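Local structure of TetR transcriptional regulator (Chloroflexus aurantiacus, 3QBM) at residues A[42-47]-A[52-57]; A[60-65]-A[98-103]; A[137-142]-A[150-155]; A[158-163]-A[186-191]. The protein probably binds DNA as a dimeric transcriptional regulator of the TetR family, through an N-terminal helix-turn-helix domain. All blocks are in the same frame, centred on the assembly; numbering follows the deposited sequence. Where two conformers were deposited one is given.

Interaction 1. Residues A[42-47]-A[52-57]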
loop_
_atom_site.group_PDB
_atom_site.type_symbol
_atom_site.label_atom_id
_atom_site.label_comp_id
_atom_site.label_asym_id
_atom_site.label_seq_id
_atom_site.Cartn_x
_atom_site.Cartn_y
_atom_site.Cartn_z
ATOM N N GLY A 42 5.886 -19.031 28.129
ATOM C CA GLY A 42 6.918 -18.613 29.079
ATOM C C GLY A 42 8.329 -18.596 28.497
ATOM O O GLY A 42 9.214 -17.871 28.979
ATOM N N GLY A 43 8.533 -19.423 27.486
ATOM C CA GLY A 43 9.811 -19.472 26.765
ATOM C C GLY A 43 10.000 -18.228 25.912
ATOM O O GLY A 43 11.130 -17.721 25.765
ATOM N N ILE A 44 8.900 -17.733 25.341
ATOM C CA ILE A 44 8.923 -16.502 24.561
ATOM C C ILE A 44 9.108 -15.276 25.458
ATOM O O ILE A 44 9.955 -14.426 25.194
ATOM C CB ILE A 44 7.625 -16.343 23.738
ATOM C CG1 ILE A 44 7.458 -17.534 22.775
ATOM C CG2 ILE A 44 7.609 -14.991 22.982
ATOM C CD1 ILE A 44 6.284 -17.423 21.889
ATOM N N TYR A 45 8.340 -15.189 26.536
ATOM C CA TYR A 45 8.368 -13.998 27.374
ATOM C C TYR A 45 9.502 -13.965 28.414
ATOM O O TYR A 45 9.654 -13.004 29.169
ATOM C CB TYR A 45 6.977 -13.772 27.981
ATOM C CG TYR A 45 5.948 -13.397 26.938
ATOM C CD1 TYR A 45 6.217 -12.409 25.973
ATOM C CD2 TYR A 45 4.701 -14.012 26.895
ATOM C CE1 TYR A 45 5.272 -12.044 25.036
ATOM C CE2 TYR A 45 3.757 -13.640 25.948
ATOM C CZ TYR A 45 4.046 -12.671 25.025
ATOM O OH TYR A 45 3.106 -12.321 24.074
ATOM N N ARG A 46 10.288 -15.026 28.462
ATOM C CA ARG A 46 11.576 -14.978 29.132
ATOM C C ARG A 46 12.455 -13.963 28.343
ATOM O O ARG A 46 13.230 -13.192 28.926
ATOM C CB ARG A 46 12.184 -16.387 29.124
ATOM C CG ARG A 46 13.689 -16.518 29.395
ATOM C CD ARG A 46 14.089 -16.142 30.808
ATOM N NE ARG A 46 15.379 -16.680 31.280
ATOM C CZ ARG A 46 16.464 -16.964 30.542
ATOM N NH1 ARG A 46 16.532 -16.758 29.225
ATOM N NH2 ARG A 46 17.538 -17.455 31.154
ATOM N N HIS A 47 12.290 -13.942 27.025
ATOM C CA HIS A 47 13.128 -13.105 26.150
ATOM C C HIS A 47 12.534 -11.761 25.778
ATOM O O HIS A 47 13.275 -10.861 25.384
ATOM C CB HIS A 47 13.491 -13.892 24.893
ATOM C CG HIS A 47 14.292 -15.114 25.201
ATOM N ND1 HIS A 47 15.603 -15.050 25.637
ATOM C CD2 HIS A 47 13.947 -16.422 25.236
ATOM C CE1 HIS A 47 16.035 -16.271 25.898
ATOM N NE2 HIS A 47 15.049 -17.122 25.670
ATOM N N GLU A 52 4.087 -6.553 22.494
ATOM C CA GLU A 52 4.436 -5.263 21.885
ATOM C C GLU A 52 5.939 -5.161 21.614
ATOM O O GLU A 52 6.343 -4.808 20.508
ATOM C CB GLU A 52 3.961 -4.083 22.747
ATOM C CG GLU A 52 2.408 -3.862 22.797
ATOM C CD GLU A 52 1.603 -4.985 23.482
ATOM O OE1 GLU A 52 2.092 -5.639 24.429
ATOM O OE2 GLU A 52 0.443 -5.217 23.060
ATOM N N GLN A 53 6.758 -5.506 22.598
ATOM C CA GLN A 53 8.205 -5.444 22.445
ATOM C C GLN A 53 8.622 -6.446 21.387
ATOM O O GLN A 53 9.470 -6.129 20.522
ATOM C CB GLN A 53 8.925 -5.709 23.782
ATOM C CG GLN A 53 10.425 -5.430 23.774
ATOM C CD GLN A 53 11.108 -5.935 25.043
ATOM O OE1 GLN A 53 11.162 -7.135 25.283
ATOM N NE2 GLN A 53 11.636 -5.021 25.854
ATOM N N LEU A 54 7.993 -7.626 21.396
ATOM C CA LEU A 54 8.294 -8.659 20.387
ATOM C C LEU A 54 7.960 -8.130 18.991
ATOM O O LEU A 54 8.778 -8.233 18.071
ATOM C CB LEU A 54 7.544 -9.973 20.666
ATOM C CG LEU A 54 7.536 -11.065 19.577
ATOM C CD1 LEU A 54 8.937 -11.378 19.038
ATOM C CD2 LEU A 54 6.889 -12.321 20.072
ATOM N N ALA A 55 6.791 -7.505 18.851
ATOM C CA ALA A 55 6.390 -6.925 17.577
ATOM C C ALA A 55 7.438 -5.931 17.047
ATOM O O ALA A 55 7.765 -5.909 15.850
ATOM C CB ALA A 55 5.021 -6.247 17.740
ATOM N N LEU A 56 7.948 -5.077 17.929
ATOM C CA LEU A 56 8.986 -4.097 17.574
ATOM C C LEU A 56 10.267 -4.761 17.147
ATOM O O LEU A 56 10.901 -4.353 16.163
ATOM C CB LEU A 56 9.274 -3.123 18.715
ATOM C CG LEU A 56 8.159 -2.161 19.125
ATOM C CD1 LEU A 56 8.528 -1.397 20.405
ATOM C CD2 LEU A 56 7.757 -1.199 17.951
ATOM N N ALA A 57 10.666 -5.803 17.870
ATOM C CA ALA A 57 11.879 -6.522 17.508
ATOM C C ALA A 57 11.690 -7.245 16.169
ATOM O O ALA A 57 12.600 -7.234 15.333
ATOM C CB ALA A 57 12.255 -7.480 18.597
#
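Ile-44 and Leu-54 meet through one methyl each: CG2 of Ile-44 lies 4.0 Å from CD2 of Leu-54. The two side chains cross at an angle. The CB of Leu-54 points at segment 42-47, and its CG stands anti to the backbone N (chi1 169°), which brings CD2 against CG2 of Ile-44. Ile-44 offers its CG2 branch, while CG1 and CD1 run on in extended form. The same CG2 also sits over one face of the Tyr-45 ring, 4.2 Å above the plane and toward the rim.

Beside this apolar touch the contact is looser. OE1 of Gln-53 comes no nearer than 4.3 Å to O of His-47. Both are acceptors, and OE1 is held instead by a hydrogen bond from the backbone N of Glu-49, in the turn between the segments. The His-47 ring turns elsewhere, with CG of Arg-46 over one face.

Segment 42-47 belongs to the predicted helix-turn-helix, and its helix 41-45 is the probable recognition helix, as in other TetR regulators. Ile-33 of helix 30-37 touches both Ile-44 and Leu-54. Val-12 and Ala-16 of helix 2-23 also pack on Leu-54, which ties helix 51-74 into the DNA-binding domain.

Interaction 2. Residues A[60-65]-A[98-103]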
loop_
_atom_site.group_PDB
_atom_site.type_symbol
_atom_site.label_atom_id
_atom_site.label_comp_id
_atom_site.label_asym_id
_atom_site.label_seq_id
_atom_site.Cartn_x
_atom_site.Cartn_y
_atom_site.Cartn_z
ATOM N N ASP A 60 12.033 -4.669 13.399
ATOM C CA ASP A 60 13.461 -4.323 13.234
ATOM C C ASP A 60 14.169 -5.401 12.420
ATOM O O ASP A 60 15.046 -5.110 11.601
ATOM C CB ASP A 60 14.140 -4.127 14.596
ATOM C CG ASP A 60 13.691 -2.873 15.276
ATOM O OD1 ASP A 60 13.038 -2.005 14.639
ATOM O OD2 ASP A 60 13.924 -2.760 16.488
ATOM N N TYR A 61 13.729 -6.639 12.598
ATOM C CA TYR A 61 14.269 -7.779 11.884
ATOM C C TYR A 61 13.868 -7.774 10.420
ATOM O O TYR A 61 14.685 -8.080 9.536
ATOM C CB TYR A 61 13.787 -9.055 12.532
ATOM C CG TYR A 61 13.977 -10.272 11.696
ATOM C CD1 TYR A 61 15.180 -10.981 11.724
ATOM C CD2 TYR A 61 12.957 -10.743 10.895
ATOM C CE1 TYR A 61 15.358 -12.107 10.942
ATOM C CE2 TYR A 61 13.126 -11.873 10.099
ATOM C CZ TYR A 61 14.331 -12.552 10.139
ATOM O OH TYR A 61 14.509 -13.673 9.364
ATOM N N ALA A 62 12.587 -7.510 10.188
ATOM C CA ALA A 62 12.054 -7.352 8.837
ATOM C C ALA A 62 12.754 -6.179 8.141
ATOM O O ALA A 62 13.155 -6.310 6.994
ATOM C CB ALA A 62 10.542 -7.151 8.882
ATOM N N ALA A 63 12.948 -5.070 8.853
ATOM C CA ALA A 63 13.635 -3.903 8.302
ATOM C C ALA A 63 15.066 -4.255 7.891
ATOM O O ALA A 63 15.488 -3.916 6.792
ATOM C CB ALA A 63 13.628 -2.736 9.271
ATOM N N GLU A 64 15.796 -4.967 8.756
ATOM C CA GLU A 64 17.167 -5.380 8.425
ATOM C C GLU A 64 17.190 -6.310 7.224
ATOM O O GLU A 64 18.088 -6.236 6.381
ATOM C CB GLU A 64 17.854 -6.047 9.623
ATOM C CG GLU A 64 19.282 -6.580 9.308
ATOM C CD GLU A 64 20.296 -5.505 8.909
ATOM O OE1 GLU A 64 20.081 -4.299 9.199
ATOM O OE2 GLU A 64 21.341 -5.884 8.321
ATOM N N LYS A 65 16.215 -7.188 7.118
ATOM C CA LYS A 65 16.194 -8.091 5.976
ATOM C C LYS A 65 16.005 -7.354 4.625
ATOM O O LYS A 65 16.687 -7.627 3.640
ATOM C CB LYS A 65 15.066 -9.055 6.158
ATOM C CG LYS A 65 15.081 -10.219 5.207
ATOM C CD LYS A 65 14.976 -11.526 5.989
ATOM C CE LYS A 65 16.302 -11.829 6.672
ATOM N NZ LYS A 65 16.308 -13.130 7.382
ATOM N N PRO A 98 9.148 -12.179 -2.224
ATOM C CA PRO A 98 9.079 -11.029 -1.352
ATOM C C PRO A 98 10.173 -11.107 -0.277
ATOM O O PRO A 98 10.806 -12.168 -0.152
ATOM C CB PRO A 98 7.649 -11.124 -0.770
ATOM C CG PRO A 98 7.321 -12.581 -0.827
ATOM C CD PRO A 98 8.018 -13.105 -2.025
ATOM N N PRO A 99 10.447 -10.002 0.438
ATOM C CA PRO A 99 11.531 -9.987 1.420
ATOM C C PRO A 99 11.321 -11.040 2.491
ATOM O O PRO A 99 12.275 -11.666 2.953
ATOM C CB PRO A 99 11.475 -8.573 1.995
ATOM C CG PRO A 99 10.829 -7.810 0.979
ATOM C CD PRO A 99 9.769 -8.699 0.430
ATOM N N LEU A 100 10.068 -11.219 2.872
ATOM C CA LEU A 100 9.677 -12.415 3.609
ATOM C C LEU A 100 8.235 -12.825 3.242
ATOM O O LEU A 100 7.539 -12.103 2.523
ATOM C CB LEU A 100 9.931 -12.229 5.088
ATOM C CG LEU A 100 9.160 -11.233 5.910
ATOM C CD1 LEU A 100 7.775 -11.779 6.107
ATOM C CD2 LEU A 100 9.822 -11.044 7.292
ATOM N N VAL A 101 7.819 -13.991 3.711
ATOM C CA VAL A 101 6.506 -14.532 3.364
ATOM C C VAL A 101 5.406 -13.502 3.652
ATOM O O VAL A 101 5.392 -12.903 4.678
ATOM C CB VAL A 101 6.213 -15.790 4.156
ATOM C CG1 VAL A 101 5.883 -15.419 5.607
ATOM C CG2 VAL A 101 5.078 -16.600 3.486
ATOM N N GLY A 102 4.533 -13.266 2.698
ATOM C CA GLY A 102 3.453 -12.291 2.865
ATOM C C GLY A 102 3.659 -10.910 2.275
ATOM O O GLY A 102 2.795 -10.067 2.419
ATOM N N GLY A 103 4.763 -10.663 1.577
ATOM C CA GLY A 103 4.959 -9.409 0.868
ATOM C C GLY A 103 5.956 -8.451 1.494
ATOM O O GLY A 103 6.827 -8.867 2.275
#
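Residues 98-103 run as an irregular loop past one side of helix 51-74, with the CA atoms of Lys-65 and Pro-99 6.8 Å apart, and then fold into a type II beta turn from Leu-100 to Gly-103, closed by N of Gly-103 on O of Leu-100 at 3.3 Å.

Leu-100 points at the helix and touches it with CD2. This methyl lies 4.3 Å from CB of Ala-62 and 4.4 Å from CE2 of Tyr-61, meeting the ring at a slant.

Lys-65 meets the loop at Pro-99. Its CG comes within 3.9 Å of O of Pro-99, and CD of Lys-65 lies 4.1 Å from the same oxygen. The chain then bends at chi2 (128°) and chi3 (-74°), bringing NZ of Lys-65 back to OH of Tyr-61, to which it donates a hydrogen bond of 2.7 Å. With an alanine here, the Tyr-61 hydroxyl would probably lose this donor and the Pro-99 carbonyl its aliphatic cover.

Helix 2-23 packs on the Tyr-61 ring through Val-13, Ala-14 and Ala-17. Its Asn-21 also bonds O of Val-101 and O of Gly-103. Pro-105, at the start of helix 105-113, touches both Ala-62 and Pro-99. The loop thus touches helices 2-23, 51-74 and 105-113 at once.

Interaction 3. Residues A[137-142]-A[150-155]; sequences TLVQTG and PEVDAD
Val-139 and Val-152 share one setting, with CG1 anti to the backbone N (chi1 167° and 173°), and this brings the two CG1 methyls together across the contact. They lie 4.1 Å apart, CG1 of Val-139 to CG1 of Val-152. CG2 of Val-139 lies beside its own backbone N, on the other branch.

Ala-154 sets its methyl against the CB of Val-139, off to the side of both branches. Its CB is 3.7 Å from CB of Val-139, 3.8 Å from CG1 of Val-139 and 4.1 Å from CG2 of Val-139. The alanine methyl thus touches all three side-chain carbons, closest at CB. The small residue lets the backbones come close: the CA atoms of Val-139 and Ala-154 are 5.8 Å apart. The contact is entirely apolar. A di(hydroxyethyl)ether molecule, probably from the crystallisation liquor, lies next to Val-152.

Just before Ala-154, Asp-153 is the N-cap of helix 154-175. Its OD1 takes a hydrogen bond from the backbone N of Arg-156. Asp-155 faces away from segment 137-142, yet forms salt bridges to Arg-132 and Arg-136 of helix 118-144.

The contact closes a helix-loop-helix connection within the TetR-like C-terminal domain, packing the start of helix 154-175 against the late part of helix 118-144. Ile-84 of helix 80-92 also touches Val-139, and Leu-138 beside it packs on Thr-83 and Ile-84.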
loop_
_atom_site.group_PDB
_atom_site.type_symbol
_atom_site.label_atom_id
_atom_site.label_comp_id
_atom_site.label_asym_id
_atom_site.label_seq_id
_atom_site.Cartn_x
_atom_site.Cartn_y
_atom_site.Cartn_z
ATOM N N THR A 137 21.341 10.435 -2.446
ATOM C CA THR A 137 22.800 10.333 -2.563
ATOM C C THR A 137 23.186 9.971 -3.978
ATOM O O THR A 137 24.102 10.540 -4.530
ATOM C CB THR A 137 23.358 9.329 -1.559
ATOM O OG1 THR A 137 23.014 9.786 -0.246
ATOM C CG2 THR A 137 24.870 9.224 -1.635
ATOM N N LEU A 138 22.456 9.039 -4.575
ATOM C CA LEU A 138 22.715 8.650 -5.952
ATOM C C LEU A 138 22.456 9.770 -6.946
ATOM O O LEU A 138 23.248 9.986 -7.890
ATOM C CB LEU A 138 21.907 7.413 -6.287
ATOM C CG LEU A 138 22.342 6.112 -5.620
ATOM C CD1 LEU A 138 21.204 5.097 -5.758
ATOM C CD2 LEU A 138 23.659 5.548 -6.251
ATOM N N VAL A 139 21.372 10.513 -6.734
ATOM C CA VAL A 139 21.084 11.604 -7.615
ATOM C C VAL A 139 22.172 12.673 -7.524
ATOM O O VAL A 139 22.661 13.103 -8.541
ATOM C CB VAL A 139 19.675 12.193 -7.363
ATOM C CG1 VAL A 139 19.530 13.554 -8.101
ATOM C CG2 VAL A 139 18.591 11.143 -7.760
ATOM N N GLN A 140 22.586 13.084 -6.329
ATOM C CA GLN A 140 23.662 14.091 -6.247
ATOM C C GLN A 140 24.969 13.547 -6.808
ATOM O O GLN A 140 25.718 14.275 -7.454
ATOM C CB GLN A 140 23.888 14.659 -4.839
ATOM C CG GLN A 140 25.005 15.721 -4.772
ATOM C CD GLN A 140 24.898 16.841 -5.856
ATOM O OE1 GLN A 140 23.911 17.592 -5.890
ATOM N NE2 GLN A 140 25.927 16.950 -6.737
ATOM N N THR A 141 25.259 12.266 -6.588
ATOM C CA THR A 141 26.466 11.687 -7.211
ATOM C C THR A 141 26.399 11.783 -8.748
ATOM O O THR A 141 27.333 12.222 -9.399
ATOM C CB THR A 141 26.713 10.235 -6.710
ATOM O OG1 THR A 141 27.057 10.300 -5.317
ATOM C CG2 THR A 141 27.836 9.574 -7.432
ATOM N N GLY A 142 25.251 11.425 -9.306
ATOM C CA GLY A 142 25.047 11.418 -10.736
ATOM C C GLY A 142 25.142 12.793 -11.308
ATOM O O GLY A 142 25.686 12.960 -12.397
ATOM N N PRO A 150 21.146 18.202 -13.774
ATOM C CA PRO A 150 21.167 18.955 -12.512
ATOM C C PRO A 150 19.817 19.418 -11.978
ATOM O O PRO A 150 19.682 19.644 -10.767
ATOM C CB PRO A 150 22.050 20.183 -12.816
ATOM C CG PRO A 150 22.529 20.050 -14.162
ATOM C CD PRO A 150 21.968 18.818 -14.835
ATOM N N GLU A 151 18.819 19.494 -12.858
ATOM C CA GLU A 151 17.502 20.006 -12.481
ATOM C C GLU A 151 16.654 18.962 -11.765
ATOM O O GLU A 151 15.596 19.303 -11.245
ATOM C CB GLU A 151 16.748 20.513 -13.716
ATOM C CG GLU A 151 17.481 21.678 -14.423
ATOM C CD GLU A 151 18.587 21.219 -15.371
ATOM O OE1 GLU A 151 18.510 20.066 -15.858
ATOM O OE2 GLU A 151 19.506 22.010 -15.643
ATOM N N VAL A 152 17.133 17.712 -11.715
ATOM C CA VAL A 152 16.392 16.639 -11.085
ATOM C C VAL A 152 16.246 16.853 -9.589
ATOM O O VAL A 152 17.227 17.059 -8.886
ATOM C CB VAL A 152 17.009 15.257 -11.408
ATOM C CG1 VAL A 152 16.319 14.111 -10.582
ATOM C CG2 VAL A 152 16.953 15.026 -12.914
ATOM N N ASP A 153 15.001 16.852 -9.118
ATOM C CA ASP A 153 14.704 16.947 -7.679
ATOM C C ASP A 153 14.744 15.520 -7.107
ATOM O O ASP A 153 13.857 14.704 -7.399
ATOM C CB ASP A 153 13.328 17.576 -7.480
ATOM C CG ASP A 153 13.000 17.815 -6.044
ATOM O OD1 ASP A 153 13.220 16.912 -5.185
ATOM O OD2 ASP A 153 12.508 18.944 -5.772
ATOM N N ALA A 154 15.776 15.254 -6.315
ATOM C CA ALA A 154 16.080 13.919 -5.800
ATOM C C ALA A 154 14.972 13.363 -4.936
ATOM O O ALA A 154 14.565 12.241 -5.125
ATOM C CB ALA A 154 17.392 13.916 -5.029
ATOM N N ASP A 155 14.494 14.136 -3.980
ATOM C CA ASP A 155 13.460 13.618 -3.106
ATOM C C ASP A 155 12.138 13.414 -3.813
ATOM O O ASP A 155 11.415 12.467 -3.461
ATOM C CB ASP A 155 13.241 14.486 -1.881
ATOM C CG ASP A 155 12.485 13.722 -0.773
ATOM O OD1 ASP A 155 12.991 12.672 -0.322
ATOM O OD2 ASP A 155 11.399 14.157 -0.362
#

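Interaction 4. Residues A[158-163]-A[186-191]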
loop_
_atom_site.group_PDB
_atom_site.type_symbol
_atom_site.label_atom_id
_atom_site.label_comp_id
_atom_site.label_asym_id
_atom_site.label_seq_id
_atom_site.Cartn_x
_atom_site.Cartn_y
_atom_site.Cartn_z
ATOM N N ALA A 158 12.538 10.165 -5.487
ATOM C CA ALA A 158 12.541 9.086 -4.488
ATOM C C ALA A 158 11.145 8.729 -4.062
ATOM O O ALA A 158 10.769 7.557 -4.008
ATOM C CB ALA A 158 13.381 9.476 -3.265
ATOM N N LEU A 159 10.360 9.750 -3.739
ATOM C CA LEU A 159 8.999 9.493 -3.316
ATOM C C LEU A 159 8.154 8.951 -4.467
ATOM O O LEU A 159 7.299 8.109 -4.230
ATOM C CB LEU A 159 8.372 10.743 -2.730
ATOM C CG LEU A 159 8.944 11.287 -1.446
ATOM C CD1 LEU A 159 8.355 12.685 -1.200
ATOM C CD2 LEU A 159 8.653 10.432 -0.265
ATOM N N LEU A 160 8.374 9.406 -5.714
ATOM C CA LEU A 160 7.634 8.817 -6.851
ATOM C C LEU A 160 7.950 7.320 -7.002
ATOM O O LEU A 160 7.027 6.481 -7.140
ATOM C CB LEU A 160 7.988 9.540 -8.138
ATOM C CG LEU A 160 7.417 8.937 -9.423
ATOM C CD1 LEU A 160 5.880 9.078 -9.434
ATOM C CD2 LEU A 160 8.064 9.673 -10.625
ATOM N N ILE A 161 9.246 6.995 -6.998
ATOM C CA ILE A 161 9.718 5.629 -7.095
ATOM C C ILE A 161 9.124 4.760 -5.989
ATOM O O ILE A 161 8.585 3.712 -6.267
ATOM C CB ILE A 161 11.256 5.551 -6.990
ATOM C CG1 ILE A 161 11.890 5.984 -8.303
ATOM C CG2 ILE A 161 11.678 4.123 -6.593
ATOM C CD1 ILE A 161 13.438 6.267 -8.177
ATOM N N ILE A 162 9.216 5.201 -4.734
ATOM C CA ILE A 162 8.697 4.406 -3.617
ATOM C C ILE A 162 7.189 4.169 -3.692
ATOM O O ILE A 162 6.722 3.041 -3.491
ATOM C CB ILE A 162 9.075 5.030 -2.249
ATOM C CG1 ILE A 162 10.588 5.030 -2.110
ATOM C CG2 ILE A 162 8.390 4.270 -1.076
ATOM C CD1 ILE A 162 11.108 5.994 -0.961
ATOM N N ALA A 163 6.457 5.226 -4.011
ATOM C CA ALA A 163 4.992 5.165 -4.154
ATOM C C ALA A 163 4.654 4.181 -5.259
ATOM O O ALA A 163 3.815 3.274 -5.067
ATOM C CB ALA A 163 4.386 6.549 -4.504
ATOM N N THR A 186 8.977 -0.933 -15.788
ATOM C CA THR A 186 9.239 -0.457 -17.157
ATOM C C THR A 186 8.944 1.037 -17.279
ATOM O O THR A 186 9.713 1.794 -17.836
ATOM C CB THR A 186 8.435 -1.306 -18.168
ATOM O OG1 THR A 186 8.945 -2.638 -18.123
ATOM C CG2 THR A 186 8.457 -0.748 -19.615
ATOM N N HIS A 187 7.818 1.452 -16.727
ATOM C CA HIS A 187 7.479 2.863 -16.773
ATOM C C HIS A 187 8.565 3.732 -16.145
ATOM O O HIS A 187 9.033 4.678 -16.761
ATOM C CB HIS A 187 6.205 3.132 -16.004
ATOM C CG HIS A 187 5.895 4.580 -15.919
ATOM N ND1 HIS A 187 5.502 5.304 -17.022
ATOM C CD2 HIS A 187 5.902 5.441 -14.873
ATOM C CE1 HIS A 187 5.316 6.565 -16.656
ATOM N NE2 HIS A 187 5.517 6.664 -15.354
ATOM N N LEU A 188 8.969 3.409 -14.930
ATOM C CA LEU A 188 9.983 4.205 -14.243
ATOM C C LEU A 188 11.383 4.089 -14.852
ATOM O O LEU A 188 12.103 5.073 -14.931
ATOM C CB LEU A 188 9.998 3.922 -12.737
ATOM C CG LEU A 188 8.773 4.480 -11.972
ATOM C CD1 LEU A 188 8.870 3.996 -10.524
ATOM C CD2 LEU A 188 8.594 6.016 -12.083
ATOM N N ALA A 189 11.785 2.904 -15.264
ATOM C CA ALA A 189 13.078 2.744 -15.897
ATOM C C ALA A 189 13.151 3.587 -17.159
ATOM O O ALA A 189 14.175 4.225 -17.437
ATOM C CB ALA A 189 13.352 1.265 -16.208
ATOM N N THR A 190 12.052 3.598 -17.914
ATOM C CA THR A 190 11.980 4.320 -19.170
ATOM C C THR A 190 11.980 5.822 -18.870
ATOM O O THR A 190 12.748 6.590 -19.474
ATOM C CB THR A 190 10.755 3.885 -19.993
ATOM O OG1 THR A 190 10.858 2.487 -20.284
ATOM C CG2 THR A 190 10.698 4.660 -21.294
ATOM N N TYR A 191 11.176 6.239 -17.894
ATOM C CA TYR A 191 11.115 7.654 -17.502
ATOM C C TYR A 191 12.490 8.159 -17.040
ATOM O O TYR A 191 12.965 9.207 -17.485
ATOM C CB TYR A 191 10.073 7.849 -16.404
ATOM C CG TYR A 191 10.212 9.138 -15.650
ATOM C CD1 TYR A 191 9.913 10.370 -16.268
ATOM C CD2 TYR A 191 10.591 9.159 -14.289
ATOM C CE1 TYR A 191 10.026 11.572 -15.550
ATOM C CE2 TYR A 191 10.698 10.348 -13.589
ATOM C CZ TYR A 191 10.420 11.552 -14.229
ATOM O OH TYR A 191 10.516 12.746 -13.532
#
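Leu-188 is the main bump of the contact, entering between Leu-160 and Ile-161 on the facing helix. Its two methyls divide the work. CD2 of Leu-188 lies 4.0 Å from CD2 of Leu-160. CD1 of Leu-188 reaches the backbone, 3.9 Å from CA of Ile-161, with CG1 of Ile-161 beside it at 4.2 Å. With CG anti to the carbonyl carbon (chi1 -71°) and an extended chi2 (174°), Leu-188 sets one methyl against each of the two residues.

Leu-160 fills the matching hollow in return. Its CD2 fits between Leu-188 and Tyr-191, one helical turn apart, and lies 4.0 Å from CE2 of Tyr-191. The methyl approaches that ring obliquely. The fit is apolar throughout. The axes of segments 158-163 and 186-191 run nearly antiparallel, at 158°, and come no closer than 11.2 Å. Leucine, isoleucine and tyrosine side chains bridge this spacing.

Helices 154-175 and 179-196 also meet the second subunit. The last two helices of each subunit probably form a four-helix bundle there, as in other TetR regulators. His-187 of the second subunit packs on Leu-160 and meets Tyr-191 edge-to-face. Within the chain, Leu-88 of helix 80-92 touches both Ile-161 and Leu-188, and helix 118-144 covers Leu-159 and Ile-162.

Interactions 1 and 2 follow one another along helix 51-74, and interactions 3 and 4 along helix 154-175. Interaction 1 lies in the DNA-binding end. Interactions 3 and 4 lie in the C-terminal domain on the opposite side of the chain's centre, their centres about 42 and 38 Å from that of interaction 1. Interaction 2 sits near the middle. Interaction 4 is the buried one, pure aliphatic and aromatic packing at the dimer interface. Interactions 1 and 3 are partly buried and join neighbouring elements across short connections. Interaction 2 is a surface contact, where a lysine chain and a loop carbonyl join the apolar touches.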